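Local coordinates for peptide ABC transporter, peptide-binding protein (Thermus thermophilus, PDB 2D5W) that binds oligopeptides, here caught holding a pentapeptide, and probably hands them to an ABC transporter for import across the membrane, at residues E338-A343 / P546-A551; K342-G347 / N415-R420. All coordinates share one frame; numbering follows the deposited sequence.

How the contacts relate
Contacts 1 and 2 overlap on helix 337-345, sharing K342 and A343, with their centres about 8 Å apart. Contact 1 sets the earlier part of that helix against strand 544-557, far along the chain; contact 2 sets its C-terminal end against helix 416-431, reached sooner. Strand 544-557 belongs to the mixed sheet that also holds strands 293-308 and 463-469, so both helices are packed in one neighbourhood beside this sheet of the solute-binding fold. The rings of F345 and Y548 bridge the contacts, as does a probable hydrogen bond from G347 N to V341 O. R418, whose guanidinium also pairs with the bound peptide's backbone, ties the region to the ligand.

Contact 1: residues E338-A343 / P546-A551; sequences EGLVKA and PLYFRA
V341 and L340 of helix 337-345 meet the side chain of Y548 on strand 544-557, a small apolar helix-on-sheet contact in the solute-binding fold. The strand pairs antiparallel with strand 293-308, and at L547 and Y548, both facing E304, it forms a classic beta bulge. The segments come nearest at V341 and Y548, whose CA atoms are 7.7 Å apart, and only 98 Å² is buried between them.

The tyrosine's CB points toward the helix, and its first torsion places CG between the backbone N and the carbonyl carbon (chi1 52°). The side chains of V341 and Y548 run alongside each other in opposite senses, CG1 of V341 lying 4.0 Å from CB of Y548. That methyl stands beside the backbone N of V341, anti to the carbonyl carbon (chi1 -58°). A beta-branched valine suits this spot, since it offers a methyl close to the helix without a long chain to fold away.

L340 approaches the tyrosine ring obliquely with a delta branch and also touches F424, so the leucine meets both the strand's tyrosine and helix 416-431. A tyrosine suits the strand position because V341 lies against its CB and L340 beside the ring, which also meets the ring of F345. CD1 of L340 comes within 4.3 Å of CE1 of Y548.

Contact 2: residues K342-G347 / N415-R420; sequences KAFFDG and NVVRER
F344, at the C-terminal end of helix 337-345, packs against V417 and R420 near the start of helix 416-431, and F345 against V417, a helix-to-helix contact of the solute-binding fold that combines apolar packing with a cation-pi stack. Helix 416-431 starts after N415, its N-cap: the asparagine's OD1 accepts a weak bond from the R418 backbone N, a role that suits a short side chain with a carbonyl oxygen.

V417 follows, its CB pointing toward the phenylalanines. Its CG2 lies anti to the backbone N and 3.6 Å from CD2 of F344. The same methyl is 4.0 Å from CZ of F345, whose side chain it crosses at about a right angle. A compact valine thus serves two rings at once. R418 points away from this interface; its guanidinium forms salt bridges with E304 and with the backbone of the bound peptide, so the helix that packs here also carries a ligand contact.

R420 closes the segment. Bent at chi3 (53°), its chain brings the guanidinium flat onto one face of F344, with centres 4.0 Å apart and planes at 28°. NH1 sits over the centre of the ring, and CZ lies just 11° from the ring normal, a direct cation-pi approach; arginine suits it because its planar cation can stack while its N-H groups still reach polar partners. Were F344 cut back to an alanine, the guanidinium of R420 would probably lose the ring it lies on and be freer to turn, and CG2 of V417 would lose one of its two aromatic partners. A water at the guanidinium edge, in its plane, accepts from that same R420 NH1 at 2.8 Å and donates to the backbone O of F344 at 2.9 Å.

Contact 1: residues E338-A343 / P546-A551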
# COMPACT_ATOMS: atom_id res chain seq x y z
N GLU A 338 -16.87 -18.28 0.15
CA GLU A 338 -17.26 -18.75 -1.17
C GLU A 338 -18.66 -18.25 -1.51
O GLU A 338 -18.92 -17.85 -2.65
CB GLU A 338 -17.21 -20.28 -1.25
CG GLU A 338 -17.56 -20.82 -2.63
CD GLU A 338 -16.61 -20.36 -3.72
OE1 GLU A 338 -17.00 -20.40 -4.90
OE2 GLU A 338 -15.46 -19.97 -3.40
N GLY A 339 -19.56 -18.25 -0.53
CA GLY A 339 -20.90 -17.76 -0.78
C GLY A 339 -20.87 -16.28 -1.10
O GLY A 339 -21.61 -15.80 -1.97
N LEU A 340 -20.01 -15.55 -0.40
CA LEU A 340 -19.87 -14.11 -0.60
C LEU A 340 -19.35 -13.77 -2.00
O LEU A 340 -19.95 -12.96 -2.70
CB LEU A 340 -18.92 -13.53 0.45
CG LEU A 340 -18.70 -12.02 0.54
CD1 LEU A 340 -17.93 -11.49 -0.66
CD2 LEU A 340 -20.04 -11.36 0.68
N VAL A 341 -18.24 -14.38 -2.41
CA VAL A 341 -17.71 -14.03 -3.73
C VAL A 341 -18.64 -14.46 -4.86
O VAL A 341 -18.69 -13.81 -5.90
CB VAL A 341 -16.28 -14.60 -3.96
CG1 VAL A 341 -15.33 -14.09 -2.88
CG2 VAL A 341 -16.29 -16.12 -4.01
N LYS A 342 -19.38 -15.55 -4.65
CA LYS A 342 -20.32 -16.01 -5.67
C LYS A 342 -21.45 -14.99 -5.82
O LYS A 342 -21.74 -14.52 -6.92
CB LYS A 342 -20.91 -17.37 -5.29
CG LYS A 342 -21.98 -17.86 -6.25
CD LYS A 342 -22.55 -19.20 -5.81
CE LYS A 342 -23.69 -19.64 -6.72
NZ LYS A 342 -24.83 -18.68 -6.68
N ALA A 343 -22.08 -14.64 -4.70
CA ALA A 343 -23.19 -13.70 -4.72
C ALA A 343 -22.79 -12.27 -5.10
O ALA A 343 -23.48 -11.61 -5.87
CB ALA A 343 -23.88 -13.69 -3.36
N PRO A 546 -7.62 -14.46 5.34
CA PRO A 546 -7.66 -14.10 3.92
C PRO A 546 -9.10 -14.13 3.42
O PRO A 546 -9.85 -15.05 3.75
CB PRO A 546 -6.79 -15.17 3.28
CG PRO A 546 -7.10 -16.39 4.11
CD PRO A 546 -7.14 -15.85 5.53
N LEU A 547 -9.49 -13.13 2.63
CA LEU A 547 -10.85 -13.11 2.10
C LEU A 547 -10.87 -13.40 0.60
O LEU A 547 -11.32 -14.47 0.18
CB LEU A 547 -11.54 -11.77 2.41
CG LEU A 547 -11.79 -11.49 3.90
CD1 LEU A 547 -12.58 -10.20 4.05
CD2 LEU A 547 -12.54 -12.66 4.55
N TYR A 548 -10.39 -12.47 -0.22
CA TYR A 548 -10.37 -12.68 -1.67
C TYR A 548 -9.35 -11.80 -2.37
O TYR A 548 -8.90 -10.79 -1.82
CB TYR A 548 -11.76 -12.47 -2.28
CG TYR A 548 -12.44 -11.15 -1.94
CD1 TYR A 548 -13.28 -11.04 -0.83
CD2 TYR A 548 -12.26 -10.03 -2.74
CE1 TYR A 548 -13.93 -9.83 -0.53
CE2 TYR A 548 -12.90 -8.82 -2.45
CZ TYR A 548 -13.73 -8.73 -1.36
OH TYR A 548 -14.35 -7.53 -1.09
N PHE A 549 -8.97 -12.20 -3.58
CA PHE A 549 -8.01 -11.43 -4.39
C PHE A 549 -8.83 -10.55 -5.33
O PHE A 549 -9.77 -11.02 -5.97
CB PHE A 549 -7.10 -12.37 -5.19
CG PHE A 549 -6.20 -13.21 -4.33
CD1 PHE A 549 -5.27 -12.62 -3.48
CD2 PHE A 549 -6.27 -14.60 -4.38
CE1 PHE A 549 -4.42 -13.41 -2.70
CE2 PHE A 549 -5.43 -15.39 -3.61
CZ PHE A 549 -4.50 -14.80 -2.77
N ARG A 550 -8.45 -9.29 -5.42
CA ARG A 550 -9.17 -8.32 -6.23
C ARG A 550 -8.56 -7.90 -7.55
O ARG A 550 -7.36 -8.06 -7.78
CB ARG A 550 -9.40 -7.05 -5.39
CG ARG A 550 -10.30 -7.26 -4.20
CD ARG A 550 -10.27 -6.10 -3.23
NE ARG A 550 -10.59 -4.82 -3.86
CZ ARG A 550 -10.72 -3.69 -3.19
NH1 ARG A 550 -11.02 -2.56 -3.83
NH2 ARG A 550 -10.55 -3.67 -1.87
N ALA A 551 -9.42 -7.36 -8.40
CA ALA A 551 -9.04 -6.81 -9.70
C ALA A 551 -9.66 -5.41 -9.64
O ALA A 551 -10.80 -5.25 -9.20
CB ALA A 551 -9.65 -7.61 -10.84

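Contact 2: residues K342-G347 / N415-R420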
# COMPACT_ATOMS: atom_id res chain seq x y z
N LYS A 342 -19.38 -15.55 -4.65
CA LYS A 342 -20.32 -16.01 -5.67
C LYS A 342 -21.45 -14.99 -5.82
O LYS A 342 -21.74 -14.52 -6.92
CB LYS A 342 -20.91 -17.37 -5.29
CG LYS A 342 -21.98 -17.86 -6.25
CD LYS A 342 -22.55 -19.20 -5.81
CE LYS A 342 -23.69 -19.64 -6.72
NZ LYS A 342 -24.83 -18.68 -6.68
N ALA A 343 -22.08 -14.64 -4.70
CA ALA A 343 -23.19 -13.70 -4.72
C ALA A 343 -22.79 -12.27 -5.10
O ALA A 343 -23.48 -11.61 -5.87
CB ALA A 343 -23.88 -13.69 -3.36
N PHE A 344 -21.67 -11.81 -4.55
CA PHE A 344 -21.20 -10.45 -4.79
C PHE A 344 -20.46 -10.21 -6.10
O PHE A 344 -20.62 -9.15 -6.72
CB PHE A 344 -20.26 -10.01 -3.66
CG PHE A 344 -20.94 -9.67 -2.36
CD1 PHE A 344 -22.13 -10.29 -1.97
CD2 PHE A 344 -20.36 -8.75 -1.49
CE1 PHE A 344 -22.72 -9.99 -0.74
CE2 PHE A 344 -20.94 -8.45 -0.26
CZ PHE A 344 -22.12 -9.07 0.12
N PHE A 345 -19.65 -11.18 -6.52
CA PHE A 345 -18.83 -11.01 -7.72
C PHE A 345 -18.95 -12.12 -8.76
O PHE A 345 -18.13 -12.17 -9.68
CB PHE A 345 -17.36 -10.91 -7.31
CG PHE A 345 -17.10 -10.04 -6.10
CD1 PHE A 345 -16.49 -10.56 -4.96
CD2 PHE A 345 -17.44 -8.69 -6.12
CE1 PHE A 345 -16.21 -9.74 -3.86
CE2 PHE A 345 -17.17 -7.87 -5.02
CZ PHE A 345 -16.56 -8.40 -3.89
N ASP A 346 -19.93 -13.00 -8.61
CA ASP A 346 -20.09 -14.13 -9.52
C ASP A 346 -18.81 -14.95 -9.55
O ASP A 346 -18.46 -15.56 -10.56
CB ASP A 346 -20.45 -13.66 -10.94
CG ASP A 346 -21.89 -13.21 -11.06
OD1 ASP A 346 -22.77 -13.90 -10.50
OD2 ASP A 346 -22.14 -12.18 -11.71
N GLY A 347 -18.11 -14.96 -8.41
CA GLY A 347 -16.87 -15.71 -8.27
C GLY A 347 -15.67 -15.19 -9.04
O GLY A 347 -14.60 -15.80 -9.00
N ASN A 415 -17.38 2.48 2.03
CA ASN A 415 -17.11 1.47 1.02
C ASN A 415 -18.26 0.48 1.16
O ASN A 415 -18.25 -0.40 2.02
CB ASN A 415 -15.76 0.80 1.29
CG ASN A 415 -15.33 -0.08 0.15
OD1 ASN A 415 -15.84 -1.18 -0.03
ND2 ASN A 415 -14.38 0.41 -0.65
N VAL A 416 -19.25 0.64 0.30
CA VAL A 416 -20.46 -0.17 0.37
C VAL A 416 -20.29 -1.68 0.34
O VAL A 416 -20.93 -2.38 1.11
CB VAL A 416 -21.48 0.29 -0.69
CG1 VAL A 416 -22.75 -0.55 -0.60
CG2 VAL A 416 -21.81 1.76 -0.48
N VAL A 417 -19.42 -2.19 -0.52
CA VAL A 417 -19.27 -3.64 -0.57
C VAL A 417 -18.72 -4.17 0.76
O VAL A 417 -19.08 -5.27 1.19
CB VAL A 417 -18.40 -4.11 -1.77
CG1 VAL A 417 -16.92 -3.90 -1.48
CG2 VAL A 417 -18.71 -5.57 -2.09
N ARG A 418 -17.87 -3.39 1.43
CA ARG A 418 -17.34 -3.81 2.72
C ARG A 418 -18.41 -3.71 3.81
O ARG A 418 -18.45 -4.54 4.72
CB ARG A 418 -16.12 -2.96 3.09
CG ARG A 418 -14.87 -3.38 2.36
CD ARG A 418 -13.73 -2.42 2.58
NE ARG A 418 -12.50 -2.92 1.98
CZ ARG A 418 -11.41 -2.18 1.79
NH1 ARG A 418 -11.39 -0.91 2.16
NH2 ARG A 418 -10.34 -2.73 1.23
N GLU A 419 -19.26 -2.69 3.73
CA GLU A 419 -20.32 -2.54 4.71
C GLU A 419 -21.28 -3.72 4.55
O GLU A 419 -21.79 -4.26 5.54
CB GLU A 419 -21.02 -1.18 4.52
CG GLU A 419 -20.06 -0.02 4.83
CD GLU A 419 -20.60 1.36 4.49
OE1 GLU A 419 -21.26 1.51 3.45
OE2 GLU A 419 -20.32 2.31 5.26
N ARG A 420 -21.51 -4.14 3.31
CA ARG A 420 -22.37 -5.28 3.03
C ARG A 420 -21.70 -6.57 3.53
O ARG A 420 -22.35 -7.47 4.06
CB ARG A 420 -22.64 -5.39 1.53
CG ARG A 420 -23.61 -4.33 0.99
CD ARG A 420 -23.56 -4.26 -0.53
NE ARG A 420 -23.78 -5.58 -1.13
CZ ARG A 420 -23.27 -5.96 -2.30
NH1 ARG A 420 -23.52 -7.18 -2.75
NH2 ARG A 420 -22.51 -5.14 -3.01
O HOH W 1 -22.36 -7.26 -5.27